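Local coordinates for protein galactonate dehydratase (Zobellia galactanivorans, PDB 5OLC) that belongs to the enolase superfamily, joining an N-terminal domain of the mandelate racemase/muconate lactonizing enzyme type to a C-terminal domain of the TIM-barrel class, at residues Ala206-Tyr209 with Lys210-Ile213; Gly261-Arg264 with Leu265-Asp269. All coordinates share one frame; numbering follows the deposited sequence.

Interaction 1. Residues Ala206-Tyr209 with Lys210-Ile213; sequences AYCY and KEAI
Tyr209 and Ile213, one helical turn apart, form the tightly packed side of this helix start. With CG anti to the backbone N (chi1 178°), the Tyr209 ring is carried beside its carbonyl carbon, where one face meets Ile213 CD1 in a CH-pi contact, 3.7 Å from the ring centroid. Leu242 and Asn245 of helix 236-245 pack against Ile213, while Arg241 makes a cation-pi contact with the Tyr209 ring. Beside this contact the first helical bonds close, Ala212 N to Cys208 O at 2.8 Å and Ile213 N to Tyr209 O at 3.1 Å. Buried Tyr207 is packed too: CD1 lies 3.5 Å from Glu211 CB, and OH is bound by Asp182 and Gly178. The other side is looser. Lys210 NZ has a long, weak ion pair with Asp300 of a neighbouring subunit, and exposed Cys208, the N-cap, gives a weak hydrogen bond from N to Glu211 OE1 at 3.3 Å. This is one half of the capping-box pattern; the cysteine side chain does not return the bond. An acidic group at a helix N-terminus would probably be stabilised in its charged form by the helix dipole.

Interaction 2. Residues Gly261-Arg264 with Leu265-Asp269; sequences GFKR and LFDKD
Bends at chi2 (80°) and chi4 (66°) of Lys263 curl its chain back along the helix surface toward Asp267, although its CB points away from 265-269. NZ then meets Asp267 OD2 at 2.7 Å in a hydrogen-bonded salt bridge, the carboxylate oxygen accepting through its syn lone pair. The end of the lysine chain crosses the carboxylate obliquely, Lys263 CD 3.4 Å from Asp267 OD2. Asp267 OD1 has a weak hydrogen bond to Tyr297, and the Lys263 ammonium also makes a cation-pi contact with Tyr297 of a neighbouring subunit, so the ion pair is shared with an interface.

The buried side of the helix is apolar. Phe262 and Leu265 run side by side in the same direction, CE1 of the ring 3.7 Å from CD2 of Leu265. Phe266 has CG anti to its carbonyl carbon, which brings its ring obliquely to that of Phe262, centroids 5.7 Å apart and planes at 42°, with CZ near Phe262 CD1 at 3.8 Å. Ala274 and helix 283-296 pack against both rings. Backbone bonds from Leu265 N to Gly261 O (3.1 Å) and Phe266 N to Phe262 O (3.0 Å) hold the turn. One charged and one apolar, largely aromatic face make this an amphipathic helix, the connection between strands 250-252 and 273-274 in a beta-alpha-beta unit of the TIM-barrel-like domain.

Overall arrangement
Interactions 1 and 2 lie on two helices of the same barrel-type domain, their centres 21 Å apart and their nearest atoms about 11 Å apart, so they do not touch. Helix 236-245 serves both: Leu242 packs on Ala212 of interaction 1, whereas Tyr236 packs on Leu265 of interaction 2. Arg243 of the same helix extends the link through a salt bridge with Asp269, which also pairs with Arg241 of a neighbouring subunit. Both contacts border other copies in the eight-chain assembly, interaction 1 with Tyr209 and Lys210, interaction 2 with Lys263, Arg264 and Asp269, placing them where the outer layer of the barrel meets other subunits.

Interaction 1. Residues Ala206-Tyr209 with Lys210-Ile213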
ATOM      1  N   ALA A 206     -28.761  -7.639  -8.839  1.00 88.94           N
ATOM      2  CA  ALA A 206     -30.003  -6.879  -8.685  1.00 87.89           C
ATOM      3  C   ALA A 206     -29.993  -6.027  -7.405  1.00 89.97           C
ATOM      4  O   ALA A 206     -30.977  -5.337  -7.115  1.00 90.34           O
ATOM      5  CB  ALA A 206     -31.191  -7.828  -8.684  1.00 88.45           C
ATOM      6  N   TYR A 207     -28.876  -6.051  -6.661  1.00 84.12           N
ATOM      7  CA  TYR A 207     -28.719  -5.283  -5.436  1.00 83.21           C
ATOM      8  C   TYR A 207     -27.429  -4.473  -5.388  1.00 87.01           C
ATOM      9  O   TYR A 207     -26.453  -4.801  -6.064  1.00 86.44           O
ATOM     10  CB  TYR A 207     -28.834  -6.190  -4.202  1.00 83.75           C
ATOM     11  CG  TYR A 207     -30.234  -6.691  -3.931  1.00 84.53           C
ATOM     12  CD1 TYR A 207     -31.243  -5.819  -3.544  1.00 86.53           C
ATOM     13  CD2 TYR A 207     -30.535  -8.046  -4.001  1.00 85.22           C
ATOM     14  CE1 TYR A 207     -32.527  -6.277  -3.263  1.00 87.66           C
ATOM     15  CE2 TYR A 207     -31.814  -8.520  -3.711  1.00 86.09           C
ATOM     16  CZ  TYR A 207     -32.808  -7.630  -3.350  1.00 93.40           C
ATOM     17  OH  TYR A 207     -34.074  -8.076  -3.088  1.00 93.56           O
ATOM     18  N   CYS A 208     -27.452  -3.393  -4.593  1.00 83.99           N
ATOM     19  CA  CYS A 208     -26.329  -2.493  -4.342  1.00 84.29           C
ATOM     20  C   CYS A 208     -25.791  -2.845  -2.963  1.00 88.22           C
ATOM     21  O   CYS A 208     -26.483  -3.528  -2.206  1.00 87.54           O
ATOM     22  CB  CYS A 208     -26.772  -1.032  -4.414  1.00 84.94           C
ATOM     23  SG  CYS A 208     -27.748  -0.619  -5.887  1.00 89.13           S
ATOM     24  N   TYR A 209     -24.572  -2.392  -2.629  1.00 85.35           N
ATOM     25  CA  TYR A 209     -23.934  -2.688  -1.347  1.00 85.86           C
ATOM     26  C   TYR A 209     -24.853  -2.525  -0.119  1.00 90.75           C
ATOM     27  O   TYR A 209     -24.907  -3.442   0.696  1.00 89.94           O
ATOM     28  CB  TYR A 209     -22.630  -1.895  -1.163  1.00 87.40           C
ATOM     29  CG  TYR A 209     -21.974  -2.136   0.179  1.00 89.93           C
ATOM     30  CD1 TYR A 209     -21.544  -3.410   0.550  1.00 92.23           C
ATOM     31  CD2 TYR A 209     -21.806  -1.099   1.092  1.00 90.73           C
ATOM     32  CE1 TYR A 209     -20.976  -3.646   1.799  1.00 93.16           C
ATOM     33  CE2 TYR A 209     -21.222  -1.319   2.338  1.00 91.58           C
ATOM     34  CZ  TYR A 209     -20.805  -2.594   2.684  1.00 99.00           C
ATOM     35  OH  TYR A 209     -20.233  -2.818   3.908  1.00100.98           O
ATOM     36  N   LYS A 210     -25.580  -1.392  -0.006  1.00 88.83           N
ATOM     37  CA  LYS A 210     -26.510  -1.108   1.101  1.00 89.42           C
ATOM     38  C   LYS A 210     -27.689  -2.108   1.136  1.00 93.86           C
ATOM     39  O   LYS A 210     -28.141  -2.503   2.213  1.00 93.61           O
ATOM     40  CB  LYS A 210     -27.062   0.329   0.998  1.00 92.21           C
ATOM     41  CG  LYS A 210     -26.077   1.444   1.381  1.00 98.52           C
ATOM     42  CD  LYS A 210     -26.776   2.806   1.543  1.00 99.49           C
ATOM     43  CE  LYS A 210     -27.076   3.522   0.238  1.00 99.23           C
ATOM     44  NZ  LYS A 210     -28.218   4.472   0.358  1.00 99.87           N
ATOM     45  N   GLU A 211     -28.185  -2.489  -0.047  1.00 90.19           N
ATOM     46  CA  GLU A 211     -29.295  -3.422  -0.213  1.00 90.24           C
ATOM     47  C   GLU A 211     -28.857  -4.865   0.035  1.00 94.67           C
ATOM     48  O   GLU A 211     -29.661  -5.678   0.504  1.00 94.73           O
ATOM     49  CB  GLU A 211     -29.888  -3.280  -1.623  1.00 91.58           C
ATOM     50  CG  GLU A 211     -30.765  -2.050  -1.794  1.00 99.70           C
ATOM     51  CD  GLU A 211     -31.111  -1.625  -3.210  1.00116.53           C
ATOM     52  OE1 GLU A 211     -30.474  -2.119  -4.168  1.00113.78           O
ATOM     53  OE2 GLU A 211     -31.999  -0.756  -3.357  1.00109.92           O
ATOM     54  N   ALA A 212     -27.583  -5.175  -0.286  1.00 90.57           N
ATOM     55  CA  ALA A 212     -26.980  -6.495  -0.143  1.00 90.11           C
ATOM     56  C   ALA A 212     -26.735  -6.870   1.314  1.00 92.99           C
ATOM     57  O   ALA A 212     -27.138  -7.969   1.698  1.00 92.28           O
ATOM     58  CB  ALA A 212     -25.693  -6.581  -0.949  1.00 90.89           C
ATOM     59  N   ILE A 213     -26.107  -5.970   2.133  1.00 88.84           N
ATOM     60  CA  ILE A 213     -25.868  -6.255   3.563  1.00 88.16           C
ATOM     61  C   ILE A 213     -27.164  -6.273   4.346  1.00 92.12           C
ATOM     62  O   ILE A 213     -27.257  -7.012   5.325  1.00 92.77           O
ATOM     63  CB  ILE A 213     -24.797  -5.424   4.314  1.00 90.90           C
ATOM     64  CG1 ILE A 213     -24.022  -4.469   3.412  1.00 90.92           C
ATOM     65  CG2 ILE A 213     -23.862  -6.353   5.086  1.00 91.86           C
ATOM     66  CD1 ILE A 213     -23.992  -3.106   3.944  1.00 98.74           C
TER

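Interaction 2. Residues Gly261-Arg264 with Leu265-Asp269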
ATOM      1  N   GLY A 261      -8.806 -11.899 -15.871  1.00 47.09           N
ATOM      2  CA  GLY A 261     -10.006 -11.413 -15.214  1.00 46.64           C
ATOM      3  C   GLY A 261     -10.123 -11.984 -13.818  1.00 49.15           C
ATOM      4  O   GLY A 261     -10.394 -11.247 -12.866  1.00 48.41           O
ATOM      5  N   PHE A 262      -9.866 -13.295 -13.690  1.00 44.41           N
ATOM      6  CA  PHE A 262      -9.917 -13.953 -12.397  1.00 44.04           C
ATOM      7  C   PHE A 262      -8.761 -13.601 -11.472  1.00 47.54           C
ATOM      8  O   PHE A 262      -8.965 -13.609 -10.264  1.00 49.10           O
ATOM      9  CB  PHE A 262     -10.075 -15.451 -12.547  1.00 45.56           C
ATOM     10  CG  PHE A 262     -11.543 -15.795 -12.534  1.00 46.31           C
ATOM     11  CD1 PHE A 262     -12.262 -15.801 -11.338  1.00 49.12           C
ATOM     12  CD2 PHE A 262     -12.225 -16.030 -13.719  1.00 46.75           C
ATOM     13  CE1 PHE A 262     -13.627 -16.094 -11.325  1.00 49.86           C
ATOM     14  CE2 PHE A 262     -13.588 -16.324 -13.709  1.00 49.81           C
ATOM     15  CZ  PHE A 262     -14.280 -16.362 -12.511  1.00 48.73           C
ATOM     16  N   LYS A 263      -7.589 -13.216 -12.014  1.00 41.06           N
ATOM     17  CA  LYS A 263      -6.449 -12.760 -11.210  1.00 40.15           C
ATOM     18  C   LYS A 263      -6.832 -11.442 -10.534  1.00 46.51           C
ATOM     19  O   LYS A 263      -6.618 -11.299  -9.332  1.00 44.83           O
ATOM     20  CB  LYS A 263      -5.193 -12.630 -12.108  1.00 41.59           C
ATOM     21  CG  LYS A 263      -4.215 -11.480 -11.872  1.00 42.52           C
ATOM     22  CD  LYS A 263      -3.253 -11.709 -10.724  1.00 52.38           C
ATOM     23  CE  LYS A 263      -1.966 -10.923 -10.880  1.00 61.36           C
ATOM     24  NZ  LYS A 263      -2.100  -9.434 -10.811  1.00 56.76           N
ATOM     25  N   ARG A 264      -7.465 -10.509 -11.298  1.00 46.32           N
ATOM     26  CA  ARG A 264      -7.916  -9.211 -10.805  1.00 46.03           C
ATOM     27  C   ARG A 264      -9.027  -9.376  -9.760  1.00 49.62           C
ATOM     28  O   ARG A 264      -9.002  -8.651  -8.765  1.00 51.51           O
ATOM     29  CB  ARG A 264      -8.264  -8.239 -11.958  1.00 46.65           C
ATOM     30  CG  ARG A 264      -9.748  -7.941 -12.270  1.00 65.16           C
ATOM     31  CD  ARG A 264      -9.912  -6.824 -13.306  1.00 82.93           C
ATOM     32  NE  ARG A 264      -9.581  -7.216 -14.694  1.00 97.28           N
ATOM     33  CZ  ARG A 264      -8.404  -7.021 -15.308  1.00100.97           C
ATOM     34  NH1 ARG A 264      -8.231  -7.410 -16.565  1.00 70.73           N
ATOM     35  NH2 ARG A 264      -7.390  -6.451 -14.660  1.00 85.93           N
ATOM     36  N   LEU A 265      -9.920 -10.371  -9.917  1.00 44.38           N
ATOM     37  CA  LEU A 265     -10.966 -10.626  -8.928  1.00 44.37           C
ATOM     38  C   LEU A 265     -10.352 -11.113  -7.605  1.00 49.61           C
ATOM     39  O   LEU A 265     -10.720 -10.628  -6.532  1.00 50.59           O
ATOM     40  CB  LEU A 265     -11.995 -11.646  -9.469  1.00 44.27           C
ATOM     41  CG  LEU A 265     -13.158 -12.032  -8.522  1.00 47.37           C
ATOM     42  CD1 LEU A 265     -14.246 -11.015  -8.549  1.00 46.04           C
ATOM     43  CD2 LEU A 265     -13.710 -13.372  -8.871  1.00 50.55           C
ATOM     44  N   PHE A 266      -9.398 -12.047  -7.698  1.00 46.51           N
ATOM     45  CA  PHE A 266      -8.727 -12.626  -6.538  1.00 47.93           C
ATOM     46  C   PHE A 266      -7.781 -11.648  -5.831  1.00 55.07           C
ATOM     47  O   PHE A 266      -7.610 -11.762  -4.610  1.00 56.92           O
ATOM     48  CB  PHE A 266      -7.965 -13.918  -6.926  1.00 49.62           C
ATOM     49  CG  PHE A 266      -8.769 -15.062  -7.509  1.00 50.81           C
ATOM     50  CD1 PHE A 266      -9.999 -15.429  -6.962  1.00 53.66           C
ATOM     51  CD2 PHE A 266      -8.254 -15.834  -8.539  1.00 52.05           C
ATOM     52  CE1 PHE A 266     -10.720 -16.504  -7.482  1.00 53.91           C
ATOM     53  CE2 PHE A 266      -8.971 -16.920  -9.046  1.00 54.41           C
ATOM     54  CZ  PHE A 266     -10.199 -17.248  -8.514  1.00 52.15           C
ATOM     55  N   ASP A 267      -7.160 -10.703  -6.592  1.00 49.94           N
ATOM     56  CA  ASP A 267      -6.225  -9.720  -6.050  1.00 49.57           C
ATOM     57  C   ASP A 267      -6.912  -8.777  -5.108  1.00 57.91           C
ATOM     58  O   ASP A 267      -6.259  -8.191  -4.243  1.00 58.22           O
ATOM     59  CB  ASP A 267      -5.563  -8.911  -7.174  1.00 50.23           C
ATOM     60  CG  ASP A 267      -4.303  -9.508  -7.767  1.00 54.36           C
ATOM     61  OD1 ASP A 267      -3.810 -10.518  -7.233  1.00 55.93           O
ATOM     62  OD2 ASP A 267      -3.796  -8.951  -8.738  1.00 57.39           O
ATOM     63  N   LYS A 268      -8.230  -8.628  -5.271  1.00 57.37           N
ATOM     64  CA  LYS A 268      -9.032  -7.722  -4.474  1.00 58.28           C
ATOM     65  C   LYS A 268      -9.810  -8.433  -3.352  1.00 66.26           C
ATOM     66  O   LYS A 268     -10.682  -7.812  -2.743  1.00 66.99           O
ATOM     67  CB  LYS A 268      -9.947  -6.879  -5.382  1.00 60.14           C
ATOM     68  CG  LYS A 268      -9.223  -6.061  -6.445  1.00 72.87           C
ATOM     69  CD  LYS A 268      -9.973  -4.766  -6.790  1.00 80.43           C
ATOM     70  CE  LYS A 268      -9.427  -3.521  -6.099  1.00 86.22           C
ATOM     71  NZ  LYS A 268      -9.063  -2.448  -7.068  1.00 87.28           N
ATOM     72  N   ASP A 269      -9.486  -9.717  -3.057  1.00 65.07           N
ATOM     73  CA  ASP A 269     -10.109 -10.531  -1.988  1.00 66.76           C
ATOM     74  C   ASP A 269     -11.674 -10.437  -1.954  1.00 70.90           C
ATOM     75  O   ASP A 269     -12.283 -10.380  -0.873  1.00 69.52           O
ATOM     76  CB  ASP A 269      -9.481 -10.175  -0.614  1.00 70.02           C
ATOM     77  CG  ASP A 269      -9.192 -11.351   0.321  1.00 88.74           C
ATOM     78  OD1 ASP A 269      -9.093 -12.508  -0.178  1.00 90.75           O
ATOM     79  OD2 ASP A 269      -9.059 -11.115   1.556  1.00 94.18           O
TER